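Local atomic coordinates of transcriptional regulator, GntR family (Thermotoga maritima, PDB entry 3SXM), a protein that probably regulates transcription by binding DNA, the part described here being its metal-binding FCD domain, crystallised without metal. Residues 57-60 and 61-65; 70-73 and 74-77; 85-88 and 89-92; 106-109 and 110-114; 119-122 and 123-126. The protein carries 3 engineered substitutions. All coordinates share one frame; numbering follows the deposited sequence. Where two conformers were deposited one is given.

Interaction 1. Residues 57-60 and 61-65; sequences DSDE and RLHKL
Glu60 and Lys64, one helical turn apart, run side by side in the same direction, and Lys64 NZ donates to the anti side of Glu60 OE2 at 2.8 Å in a salt bridge. Both chains are extended beyond CG, which brings their methylenes together as well, Lys64 CD lying 3.8 Å from Glu60 CG. Asp59 meets His63 differently: Asp59 OD1 stands 3.2 Å from His63 CD2, the carboxylate turned 53° against the ring. Asp59 O, which accepts the backbone bond from His63 N, also lies at the edge of this imidazole, 3.1 Å from His63 CD2. The ring is carried there by CG set beside its own backbone N (chi1 -66°).

Further out, Arg90 forms a salt bridge with Asp59 OD2. Hydrogen bonds at both ring nitrogens of His63, ND1 to Glu19 and NE2 to His103, hold the imidazole's rotation, and the Glu19 carboxylate would probably polarise it. Arg61 NH2 reaches Glu35 and Glu38 of helix 34-44, and Lys64 makes a cation-pi contact with Trp83. In a metal-bound structure of this protein Asp59 and His63 bind zinc, as do His103 and His125. Without metal, these groups of Asp59 and His63 are held by protein partners, and zinc binding would probably require some of those bonds to give way.

Interaction 2. Residues 70-73 and 74-77; sequences SGNE and LIIS
Asn72 caps the first turn of helix 73-90, its side chain crossing that of Ile75 at about a right angle. Its CB touches the Ile75 methyl, with Ile75 CD1 3.9 Å away, and CG rests on Ile75 CG1 at 3.6 Å. CG stands opposite the backbone N (chi1 -178°), a setting that folds the amide back over the start of the helix. OD1 accepts from Ile75 N at 3.0 Å, the N-H well directed (165°) although the donor sits above the amide carbonyl plane. Asn72 ND2, the other branch, lies 3.5 Å from Ile75 CD1. This nitrogen donates to Glu13 OE1 and Glu10 O of the second subunit. The backbone of Asn72 is tied at both ends: Asn72 O takes Ile76 N at 2.9 Å, and Asn72 N donates to Ser70 OG at 3.1 Å, an ST turn. Ser70 OG is also hydrogen-bonded to Ile67 O of helix 51-68. Gly71, with positive phi (64°), lets the chain leave that helix. One amide thus does two jobs: its oxygen supplies an acceptor to the first helical turn, while its nitrogen spends its N-H groups on the partner subunit, joining the helix start to the dimer interface.

Interaction 3. Residues 85-88 and 89-92; sequences RIDL and VRHL
Asp87 and Arg90 are brought together by a bend at chi3 of the arginine (-65°), which turns the guanidinium back along the helix, and by the carboxylate of Asp87 lying opposite its own backbone N (chi1 -156°). Arg90 grips side-on with two nitrogens, NH2 at 2.8 Å and NE at 2.9 Å from the single oxygen Asp87 OD1. That oxygen lies in the guanidinium plane, but both donors approach it from one face of the carboxylate. Arg90 NH1 forms a salt bridge with Asp59 of helix 51-68. His91 ND1 donates to Asp87 O at 2.9 Å, within the ring plane, a bond that fixes the rotation of the imidazole; Asp87 O takes the backbone His91 N as well, from its opposite face. His91 binds zinc in a metal-bound structure of this protein. Leu88 CD2 and Leu92 CD2 meet at 4.1 Å. A leucine in place of Arg90 would probably leave Asp87 OD1 without its paired donors and Asp59 without its cationic mate. The contact closes the C-terminal end of helix 73-90: Phe55 and Glu60 of helix 51-68 lie beside Arg90, whereas Val89 packs on Phe7 and Thr11 of helix 5-25, and Leu92 on Ile8 of the same helix.

Interaction 4. Residues 106-109 and 110-114; sequences LIER and IISGD
Glu108 O accepts the backbone N-H of Ser112 at 2.9 Å, and Ser112 OG stands 3.0 Å from the same oxygen. The hydroxyl's proton is not settled on it, because Arg109 O is also near, 3.3 Å from Ser112 OG. A chi1 of 71° tucks the serine oxygen back against these two carbonyls. Arg109 O is met in turn by Asp114 N at 2.9 Å, a bond that spans five residues and draws the chain round on itself. Gly113 N donates to Ile110 O at 3.1 Å inside this loop. Gly113 has positive phi (89°), and at its backbone angles a CB would be jammed against the carbonyl oxygen of Ser112, so glycine fits the turn.

Asp114 lies alongside Arg109, pointing the same way, the carboxylate and guanidinium planes 24° apart; Asp114 OD2 touches Arg109 CG at 3.9 Å, but the charged atoms themselves do not meet. Both polar ends turn instead to Gly117, Arg109 NH1 to its carbonyl and Asp114 OD1 to its N-H. Among the apolar side chains, Leu106 CD1 meets Ile110 CD1 at 4.1 Å and Ile107 CG2 meets Ile111 CD1 at 3.9 Å, each pair crossing at a slant. Ile107 and Ile110 continue into the helical core against Leu62 and Phe66 of helix 51-68. The whole is a Schellman motif ending helix 96-111, followed at once by Asp114 as N-cap of helix 115-135: a tight helix-to-helix corner of the all-helical FCD domain.

Interaction 5. Residues 119-122 and 123-126; sequences IEKL and KEHL
Leu122 lies alongside Leu126, pointing the same way, with CD1 of Leu122 3.9 Å from CD1 of Leu126. Ile119 and Lys123 repeat this parallel placing, and the extended lysine chain lays its CE 3.8 Å from Ile119 CG2. Glu124 works on a more polar side: its OE1 faces Lys121 NZ at 3.8 Å, a long salt bridge in which the two chains cross at about a right angle. A bend at chi2 (68°) turns the lysine toward the carboxylate. A water closes the gap, donating to Glu124 OE1 at 2.7 Å and accepting from Lys121 NZ at 3.2 Å. All this belongs to helix 115-135 of the helical FCD bundle, whose leucine side packs on helix 5-25, Leu122 on Glu19 and Leu126 on Arg15 and Ile16. A second water donates to both Glu120 OE1 and Glu124 OE2, at 2.8 Å each, and probably eases the approach of these like charges, 4.4 Å apart. An alanine here instead of Glu124 would probably remove one anchor from each water and leave Lys121 with the weak, distant pairing to Glu105. His125, a zinc ligand in a metal-bound structure of this protein, swings its ring toward His63 and His103, with Glu102 accepting from ND1.

Interactions 1 and 5 face each other across the vacant zinc site, His63 CE1 lying 3.8 Å from His125 CD2, and Leu122 CD1 at 3.8 Å from the same His63 CE1. Interaction 3 joins this site from helix 73-90 through Arg90 NH1, 2.6 Å from Asp59 OD2. Interaction 4 packs beside interactions 1 and 5: Leu62 CD1 meets Ile107 CG1 at 4.0 Å, and Leu106 CB packs on Lys121 CG at 3.9 Å. Interaction 2 stands apart at the dimer interface, the side chain of Ile75 about 12 Å from that of His63. The bicarbonate pocket of Ser33, Glu34 and Glu35 is linked to interaction 1 by the Arg61–Glu35 salt bridge.

Interaction 1. Residues 57-60 and 61-65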
loop_
_atom_site.group_PDB
_atom_site.type_symbol
_atom_site.label_atom_id
_atom_site.label_comp_id
_atom_site.label_asym_id
_atom_site.label_seq_id
_atom_site.Cartn_x
_atom_site.Cartn_y
_atom_site.Cartn_z
ATOM N N ASP A 57 4.854 8.755 22.248
ATOM C CA ASP A 57 4.287 7.439 22.483
ATOM C C ASP A 57 3.042 7.215 21.635
ATOM O O ASP A 57 2.951 6.231 20.902
ATOM C CB ASP A 57 3.943 7.267 23.964
ATOM C CG ASP A 57 3.332 5.914 24.267
ATOM O OD1 ASP A 57 3.972 5.118 24.987
ATOM O OD2 ASP A 57 2.211 5.645 23.786
ATOM N N SER A 58 2.075 8.123 21.746
ATOM C CA SER A 58 0.763 7.921 21.085
ATOM C C SER A 58 0.850 7.838 19.575
ATOM O O SER A 58 0.147 7.043 18.968
ATOM C CB SER A 58 -0.349 8.934 21.468
ATOM O OG SER A 58 -0.042 10.270 21.078
ATOM N N ASP A 59 1.671 8.671 18.952
ATOM C CA ASP A 59 1.701 8.742 17.496
ATOM C C ASP A 59 2.210 7.403 16.958
ATOM O O ASP A 59 1.558 6.798 16.106
ATOM C CB ASP A 59 2.635 9.879 17.077
ATOM C CG ASP A 59 2.908 9.850 15.588
ATOM O OD1 ASP A 59 1.982 10.107 14.831
ATOM O OD2 ASP A 59 4.022 9.488 15.162
ATOM N N GLU A 60 3.333 6.917 17.468
ATOM C CA GLU A 60 3.922 5.669 16.946
ATOM C C GLU A 60 2.949 4.532 17.191
ATOM O O GLU A 60 2.649 3.729 16.285
ATOM C CB GLU A 60 5.264 5.391 17.581
ATOM C CG GLU A 60 5.813 4.029 17.249
ATOM C CD GLU A 60 7.199 3.754 17.761
ATOM O OE1 GLU A 60 7.794 4.619 18.433
ATOM O OE2 GLU A 60 7.717 2.659 17.473
ATOM N N ARG A 61 2.374 4.477 18.383
ATOM C CA ARG A 61 1.431 3.402 18.691
ATOM C C ARG A 61 0.218 3.424 17.799
ATOM O O ARG A 61 -0.242 2.358 17.356
ATOM C CB ARG A 61 0.984 3.436 20.171
ATOM C CG ARG A 61 2.007 3.023 21.110
ATOM C CD ARG A 61 1.578 3.333 22.584
ATOM N NE ARG A 61 0.474 2.481 23.008
ATOM C CZ ARG A 61 -0.145 2.629 24.173
ATOM N NH1 ARG A 61 0.169 3.642 24.970
ATOM N NH2 ARG A 61 -1.107 1.798 24.516
ATOM N N LEU A 62 -0.334 4.593 17.516
ATOM C CA LEU A 62 -1.591 4.668 16.767
ATOM C C LEU A 62 -1.348 4.184 15.343
ATOM O O LEU A 62 -2.126 3.383 14.830
ATOM C CB LEU A 62 -2.125 6.111 16.786
ATOM C CG LEU A 62 -3.444 6.290 16.050
ATOM C CD1 LEU A 62 -4.555 5.433 16.627
ATOM C CD2 LEU A 62 -3.837 7.722 16.049
ATOM N N HIS A 63 -0.312 4.704 14.699
ATOM C CA HIS A 63 -0.084 4.378 13.285
ATOM C C HIS A 63 0.371 2.932 13.144
ATOM O O HIS A 63 -0.091 2.243 12.200
ATOM C CB HIS A 63 0.859 5.381 12.648
ATOM C CG HIS A 63 0.260 6.745 12.578
ATOM N ND1 HIS A 63 -0.521 7.190 11.530
ATOM C CD2 HIS A 63 0.269 7.757 13.489
ATOM C CE1 HIS A 63 -0.969 8.404 11.794
ATOM N NE2 HIS A 63 -0.486 8.759 12.974
ATOM N N LYS A 64 1.187 2.427 14.046
ATOM C CA LYS A 64 1.540 0.984 14.045
ATOM C C LYS A 64 0.328 0.113 14.316
ATOM O O LYS A 64 0.311 -1.010 13.782
ATOM C CB LYS A 64 2.667 0.669 15.012
ATOM C CG LYS A 64 3.979 1.150 14.467
ATOM C CD LYS A 64 5.131 0.791 15.347
ATOM C CE LYS A 64 6.462 0.939 14.597
ATOM N NZ LYS A 64 7.583 0.665 15.536
ATOM N N LEU A 65 -0.662 0.564 15.101
ATOM C CA LEU A 65 -1.867 -0.241 15.384
ATOM C C LEU A 65 -2.614 -0.479 14.092
ATOM O O LEU A 65 -3.127 -1.605 13.842
ATOM C CB LEU A 65 -2.811 0.496 16.396
ATOM C CG LEU A 65 -4.231 -0.086 16.533
ATOM C CD1 LEU A 65 -4.212 -1.439 17.049
ATOM C CD2 LEU A 65 -5.060 0.824 17.405
#

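Interaction 2. Residues 70-73 and 74-77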
loop_
_atom_site.group_PDB
_atom_site.type_symbol
_atom_site.label_atom_id
_atom_site.label_comp_id
_atom_site.label_asym_id
_atom_site.label_seq_id
_atom_site.Cartn_x
_atom_site.Cartn_y
_atom_site.Cartn_z
ATOM N N SER A 70 -4.032 -5.562 10.471
ATOM C CA SER A 70 -4.115 -6.410 9.244
ATOM C C SER A 70 -3.836 -7.856 9.560
ATOM O O SER A 70 -4.298 -8.763 8.849
ATOM C CB SER A 70 -3.167 -5.915 8.139
ATOM O OG SER A 70 -1.838 -6.156 8.505
ATOM N N GLY A 71 -3.009 -8.122 10.549
ATOM C CA GLY A 71 -2.513 -9.468 10.792
ATOM C C GLY A 71 -1.654 -10.006 9.684
ATOM O O GLY A 71 -1.363 -11.213 9.723
ATOM N N ASN A 72 -1.214 -9.157 8.778
ATOM C CA ASN A 72 -0.417 -9.536 7.632
ATOM C C ASN A 72 1.041 -9.311 8.018
ATOM O O ASN A 72 1.485 -8.165 8.072
ATOM C CB ASN A 72 -0.822 -8.719 6.407
ATOM C CG ASN A 72 -0.053 -9.089 5.158
ATOM O OD1 ASN A 72 1.155 -9.362 5.212
ATOM N ND2 ASN A 72 -0.736 -9.153 4.034
ATOM N N GLU A 73 1.757 -10.408 8.297
ATOM C CA GLU A 73 3.111 -10.266 8.787
ATOM C C GLU A 73 4.039 -9.603 7.762
ATOM O O GLU A 73 5.016 -8.953 8.120
ATOM C CB GLU A 73 3.690 -11.569 9.325
ATOM C CG GLU A 73 2.911 -12.167 10.522
ATOM C CD GLU A 73 2.898 -11.249 11.760
ATOM O OE1 GLU A 73 3.820 -10.421 11.945
ATOM O OE2 GLU A 73 1.939 -11.347 12.570
ATOM N N LEU A 74 3.774 -9.774 6.481
ATOM C CA LEU A 74 4.562 -9.087 5.470
ATOM C C LEU A 74 4.367 -7.598 5.492
ATOM O O LEU A 74 5.359 -6.871 5.498
ATOM C CB LEU A 74 4.323 -9.709 4.052
ATOM C CG LEU A 74 5.097 -9.068 2.907
ATOM C CD1 LEU A 74 6.579 -9.127 3.199
ATOM C CD2 LEU A 74 4.809 -9.730 1.555
ATOM N N ILE A 75 3.135 -7.138 5.564
ATOM C CA ILE A 75 2.841 -5.697 5.668
ATOM C C ILE A 75 3.453 -5.138 6.930
ATOM O O ILE A 75 4.105 -4.086 6.889
ATOM C CB ILE A 75 1.340 -5.407 5.564
ATOM C CG1 ILE A 75 0.843 -5.775 4.183
ATOM C CG2 ILE A 75 1.099 -3.928 5.831
ATOM C CD1 ILE A 75 -0.682 -5.626 3.990
ATOM N N ILE A 76 3.288 -5.836 8.039
ATOM C CA ILE A 76 3.858 -5.453 9.339
ATOM C C ILE A 76 5.358 -5.328 9.217
ATOM O O ILE A 76 5.949 -4.346 9.697
ATOM C CB ILE A 76 3.429 -6.405 10.447
ATOM C CG1 ILE A 76 1.904 -6.304 10.690
ATOM C CG2 ILE A 76 4.188 -6.149 11.735
ATOM C CD1 ILE A 76 1.299 -7.452 11.466
ATOM N N SER A 77 6.010 -6.299 8.579
ATOM C CA SER A 77 7.455 -6.303 8.474
ATOM C C SER A 77 7.936 -5.186 7.556
ATOM O O SER A 77 8.994 -4.577 7.841
ATOM C CB SER A 77 7.958 -7.688 7.993
ATOM O OG SER A 77 7.778 -7.897 6.624
#

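Interaction 3. Residues 85-88 and 89-92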
loop_
_atom_site.group_PDB
_atom_site.type_symbol
_atom_site.label_atom_id
_atom_site.label_comp_id
_atom_site.label_asym_id
_atom_site.label_seq_id
_atom_site.Cartn_x
_atom_site.Cartn_y
_atom_site.Cartn_z
ATOM N N ARG A 85 12.947 5.470 8.914
ATOM C CA ARG A 85 12.765 6.554 7.942
ATOM C C ARG A 85 11.532 7.410 8.267
ATOM O O ARG A 85 11.570 8.654 8.261
ATOM C CB ARG A 85 12.682 5.944 6.519
ATOM C CG ARG A 85 12.313 6.942 5.465
ATOM C CD ARG A 85 12.674 6.443 4.095
ATOM N NE ARG A 85 12.148 7.331 3.084
ATOM C CZ ARG A 85 12.463 7.279 1.797
ATOM N NH1 ARG A 85 13.309 6.322 1.338
ATOM N NH2 ARG A 85 11.951 8.178 0.947
ATOM N N ILE A 86 10.416 6.768 8.589
ATOM C CA ILE A 86 9.216 7.444 9.048
ATOM C C ILE A 86 9.558 8.347 10.250
ATOM O O ILE A 86 9.117 9.512 10.309
ATOM C CB ILE A 86 8.095 6.441 9.422
ATOM C CG1 ILE A 86 7.584 5.738 8.161
ATOM C CG2 ILE A 86 7.003 7.134 10.207
ATOM C CD1 ILE A 86 6.544 4.677 8.402
ATOM N N ASP A 87 10.338 7.806 11.193
ATOM C CA ASP A 87 10.653 8.468 12.450
ATOM C C ASP A 87 11.567 9.652 12.158
ATOM O O ASP A 87 11.437 10.693 12.795
ATOM C CB ASP A 87 11.319 7.482 13.404
ATOM C CG ASP A 87 11.182 7.827 14.874
ATOM O OD1 ASP A 87 10.443 8.746 15.239
ATOM O OD2 ASP A 87 11.802 7.089 15.667
ATOM N N LEU A 88 12.527 9.510 11.239
ATOM C CA LEU A 88 13.399 10.634 10.846
ATOM C C LEU A 88 12.511 11.764 10.359
ATOM O O LEU A 88 12.654 12.944 10.794
ATOM C CB LEU A 88 14.382 10.174 9.768
ATOM C CG LEU A 88 15.351 11.148 9.163
ATOM C CD1 LEU A 88 16.354 10.457 8.340
ATOM C CD2 LEU A 88 14.797 12.302 8.366
ATOM N N VAL A 89 11.594 11.445 9.430
ATOM C CA VAL A 89 10.720 12.463 8.871
ATOM C C VAL A 89 9.861 13.121 9.940
ATOM O O VAL A 89 9.694 14.379 9.956
ATOM C CB VAL A 89 9.890 11.928 7.643
ATOM C CG1 VAL A 89 8.858 12.930 7.248
ATOM C CG2 VAL A 89 10.841 11.611 6.551
ATOM N N ARG A 90 9.377 12.370 10.910
ATOM C CA ARG A 90 8.580 12.922 11.984
ATOM C C ARG A 90 9.352 13.967 12.743
ATOM O O ARG A 90 8.825 14.937 13.158
ATOM C CB ARG A 90 8.183 11.881 13.068
ATOM C CG ARG A 90 7.376 10.743 12.768
ATOM C CD ARG A 90 6.754 10.141 14.106
ATOM N NE ARG A 90 7.709 9.586 15.079
ATOM C CZ ARG A 90 7.373 9.111 16.276
ATOM N NH1 ARG A 90 6.134 9.153 16.664
ATOM N NH2 ARG A 90 8.280 8.593 17.080
ATOM N N HIS A 91 10.591 13.671 12.988
ATOM C CA HIS A 91 11.424 14.550 13.811
ATOM C C HIS A 91 11.921 15.824 13.091
ATOM O O HIS A 91 12.555 16.712 13.707
ATOM C CB HIS A 91 12.604 13.772 14.393
ATOM C CG HIS A 91 12.249 12.921 15.564
ATOM N ND1 HIS A 91 11.722 11.646 15.473
ATOM C CD2 HIS A 91 12.342 13.196 16.891
ATOM C CE1 HIS A 91 11.489 11.184 16.692
ATOM N NE2 HIS A 91 11.882 12.089 17.559
ATOM N N LEU A 92 11.582 15.978 11.821
ATOM C CA LEU A 92 12.032 17.142 11.063
ATOM C C LEU A 92 11.295 18.350 11.447
ATOM O O LEU A 92 11.825 19.457 11.295
ATOM C CB LEU A 92 11.850 16.948 9.551
ATOM C CG LEU A 92 12.790 15.918 8.953
ATOM C CD1 LEU A 92 12.422 15.699 7.451
ATOM C CD2 LEU A 92 14.275 16.272 9.113
#

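Interaction 4. Residues 106-109 and 110-114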
loop_
_atom_site.group_PDB
_atom_site.type_symbol
_atom_site.label_atom_id
_atom_site.label_comp_id
_atom_site.label_asym_id
_atom_site.label_seq_id
_atom_site.Cartn_x
_atom_site.Cartn_y
_atom_site.Cartn_z
ATOM N N LEU A 106 -9.356 11.724 14.830
ATOM C CA LEU A 106 -9.310 10.483 14.026
ATOM C C LEU A 106 -9.833 9.318 14.866
ATOM O O LEU A 106 -10.651 8.499 14.411
ATOM C CB LEU A 106 -7.880 10.237 13.577
ATOM C CG LEU A 106 -7.552 8.887 12.925
ATOM C CD1 LEU A 106 -8.401 8.639 11.718
ATOM C CD2 LEU A 106 -6.113 8.858 12.554
ATOM N N ILE A 107 -9.305 9.178 16.063
ATOM C CA ILE A 107 -9.736 8.081 16.913
ATOM C C ILE A 107 -11.242 8.159 17.160
ATOM O O ILE A 107 -11.942 7.140 17.110
ATOM C CB ILE A 107 -8.969 8.063 18.187
ATOM C CG1 ILE A 107 -7.509 7.739 17.914
ATOM C CG2 ILE A 107 -9.560 7.033 19.136
ATOM C CD1 ILE A 107 -6.608 7.954 19.091
ATOM N N GLU A 108 -11.790 9.347 17.400
ATOM C CA GLU A 108 -13.220 9.423 17.716
ATOM C C GLU A 108 -14.042 9.048 16.498
ATOM O O GLU A 108 -15.076 8.405 16.629
ATOM C CB GLU A 108 -13.587 10.790 18.248
ATOM C CG GLU A 108 -15.070 11.034 18.475
ATOM C CD GLU A 108 -15.720 10.116 19.444
ATOM O OE1 GLU A 108 -15.023 9.701 20.400
ATOM O OE2 GLU A 108 -16.930 9.818 19.230
ATOM N N ARG A 109 -13.567 9.392 15.296
ATOM C CA ARG A 109 -14.276 8.980 14.058
ATOM C C ARG A 109 -14.299 7.474 13.970
ATOM O O ARG A 109 -15.296 6.866 13.578
ATOM C CB ARG A 109 -13.646 9.596 12.810
ATOM C CG ARG A 109 -13.860 11.128 12.723
ATOM C CD ARG A 109 -13.338 11.714 11.428
ATOM N NE ARG A 109 -13.368 13.193 11.446
ATOM C CZ ARG A 109 -13.130 13.969 10.408
ATOM N NH1 ARG A 109 -12.834 13.447 9.233
ATOM N NH2 ARG A 109 -13.139 15.275 10.553
ATOM N N ILE A 110 -13.177 6.853 14.256
ATOM C CA ILE A 110 -13.084 5.395 14.238
ATOM C C ILE A 110 -14.057 4.774 15.255
ATOM O O ILE A 110 -14.877 3.867 14.898
ATOM C CB ILE A 110 -11.629 4.885 14.489
ATOM C CG1 ILE A 110 -10.681 5.353 13.378
ATOM C CG2 ILE A 110 -11.632 3.368 14.624
ATOM C CD1 ILE A 110 -9.207 5.108 13.728
ATOM N N ILE A 111 -13.970 5.178 16.490
ATOM C CA ILE A 111 -14.840 4.669 17.536
ATOM C C ILE A 111 -16.304 4.852 17.251
ATOM O O ILE A 111 -17.089 4.036 17.591
ATOM C CB ILE A 111 -14.615 5.435 18.815
ATOM C CG1 ILE A 111 -13.275 5.114 19.383
ATOM C CG2 ILE A 111 -15.671 5.132 19.801
ATOM C CD1 ILE A 111 -13.030 5.916 20.625
ATOM N N SER A 112 -16.666 5.952 16.661
ATOM C CA SER A 112 -18.066 6.232 16.402
ATOM C C SER A 112 -18.602 5.554 15.116
ATOM O O SER A 112 -19.786 5.666 14.777
ATOM C CB SER A 112 -18.298 7.734 16.379
ATOM O OG SER A 112 -17.724 8.272 15.238
ATOM N N GLY A 113 -17.742 4.840 14.402
ATOM C CA GLY A 113 -18.166 4.083 13.231
ATOM C C GLY A 113 -18.137 4.828 11.912
ATOM O O GLY A 113 -18.666 4.353 10.891
ATOM N N ASP A 114 -17.550 6.015 11.930
ATOM C CA ASP A 114 -17.469 6.887 10.755
ATOM C C ASP A 114 -16.227 6.490 9.962
ATOM O O ASP A 114 -15.158 7.135 10.033
ATOM C CB ASP A 114 -17.397 8.340 11.244
ATOM C CG ASP A 114 -17.339 9.347 10.118
ATOM O OD1 ASP A 114 -17.548 8.941 8.959
ATOM O OD2 ASP A 114 -17.006 10.508 10.437
#

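Interaction 5. Residues 119-122 and 123-126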
loop_
_atom_site.group_PDB
_atom_site.type_symbol
_atom_site.label_atom_id
_atom_site.label_comp_id
_atom_site.label_asym_id
_atom_site.label_seq_id
_atom_site.Cartn_x
_atom_site.Cartn_y
_atom_site.Cartn_z
ATOM N N ILE A 119 -10.988 7.674 7.348
ATOM C CA ILE A 119 -10.024 7.613 6.257
ATOM C C ILE A 119 -9.667 9.011 5.808
ATOM O O ILE A 119 -8.503 9.342 5.608
ATOM C CB ILE A 119 -10.613 6.766 5.121
ATOM C CG1 ILE A 119 -10.722 5.306 5.575
ATOM C CG2 ILE A 119 -9.706 6.874 3.870
ATOM C CD1 ILE A 119 -11.692 4.484 4.705
ATOM N N GLU A 120 -10.665 9.874 5.713
ATOM C CA GLU A 120 -10.408 11.273 5.344
ATOM C C GLU A 120 -9.464 11.934 6.348
ATOM O O GLU A 120 -8.540 12.638 5.960
ATOM C CB GLU A 120 -11.694 12.103 5.259
ATOM C CG GLU A 120 -12.572 11.790 4.081
ATOM C CD GLU A 120 -13.874 12.593 4.089
ATOM O OE1 GLU A 120 -14.052 13.521 4.931
ATOM O OE2 GLU A 120 -14.728 12.305 3.234
ATOM N N LYS A 121 -9.696 11.720 7.635
ATOM C CA LYS A 121 -8.876 12.382 8.656
ATOM C C LYS A 121 -7.431 11.873 8.651
ATOM O O LYS A 121 -6.502 12.653 8.866
ATOM C CB LYS A 121 -9.477 12.209 10.064
ATOM C CG LYS A 121 -8.866 13.087 11.152
ATOM C CD LYS A 121 -9.229 14.597 10.876
ATOM C CE LYS A 121 -8.820 15.537 11.950
ATOM N NZ LYS A 121 -9.127 16.939 11.451
ATOM N N LEU A 122 -7.239 10.581 8.433
ATOM C CA LEU A 122 -5.919 10.019 8.345
ATOM C C LEU A 122 -5.155 10.658 7.154
ATOM O O LEU A 122 -3.996 11.060 7.297
ATOM C CB LEU A 122 -5.996 8.483 8.271
ATOM C CG LEU A 122 -4.636 7.803 8.021
ATOM C CD1 LEU A 122 -3.628 8.138 9.076
ATOM C CD2 LEU A 122 -4.774 6.288 7.969
ATOM N N LYS A 123 -5.787 10.729 5.993
ATOM C CA LYS A 123 -5.179 11.315 4.785
ATOM C C LYS A 123 -4.873 12.784 5.069
ATOM O O LYS A 123 -3.794 13.248 4.747
ATOM C CB LYS A 123 -6.092 11.208 3.572
ATOM C CG LYS A 123 -6.216 9.785 3.036
ATOM C CD LYS A 123 -7.196 9.764 1.872
ATOM C CE LYS A 123 -7.317 8.376 1.318
ATOM N NZ LYS A 123 -8.383 8.223 0.267
ATOM N N GLU A 124 -5.812 13.494 5.660
ATOM C CA GLU A 124 -5.599 14.915 5.980
ATOM C C GLU A 124 -4.421 15.086 6.909
ATOM O O GLU A 124 -3.595 15.990 6.718
ATOM C CB GLU A 124 -6.858 15.518 6.628
ATOM C CG GLU A 124 -8.036 15.616 5.692
ATOM C CD GLU A 124 -9.349 15.906 6.452
ATOM O OE1 GLU A 124 -9.278 16.196 7.685
ATOM O OE2 GLU A 124 -10.434 15.850 5.799
ATOM N N HIS A 125 -4.331 14.238 7.941
ATOM C CA HIS A 125 -3.244 14.311 8.880
ATOM C C HIS A 125 -1.902 14.157 8.181
ATOM O O HIS A 125 -0.954 14.943 8.391
ATOM C CB HIS A 125 -3.407 13.235 9.955
ATOM C CG HIS A 125 -2.178 12.988 10.750
ATOM N ND1 HIS A 125 -1.725 13.894 11.692
ATOM C CD2 HIS A 125 -1.252 12.007 10.692
ATOM C CE1 HIS A 125 -0.599 13.451 12.209
ATOM N NE2 HIS A 125 -0.280 12.316 11.616
ATOM N N LEU A 126 -1.786 13.137 7.339
ATOM C CA LEU A 126 -0.517 12.865 6.713
ATOM C C LEU A 126 -0.173 13.939 5.693
ATOM O O LEU A 126 1.008 14.335 5.626
ATOM C CB LEU A 126 -0.570 11.439 6.086
ATOM C CG LEU A 126 -0.618 10.290 7.115
ATOM C CD1 LEU A 126 -0.894 8.959 6.431
ATOM C CD2 LEU A 126 0.699 10.207 7.937
HETATM O O HOH W 1 -12.841 15.077 6.900
HETATM O O HOH W 2 -11.391 17.090 9.165
#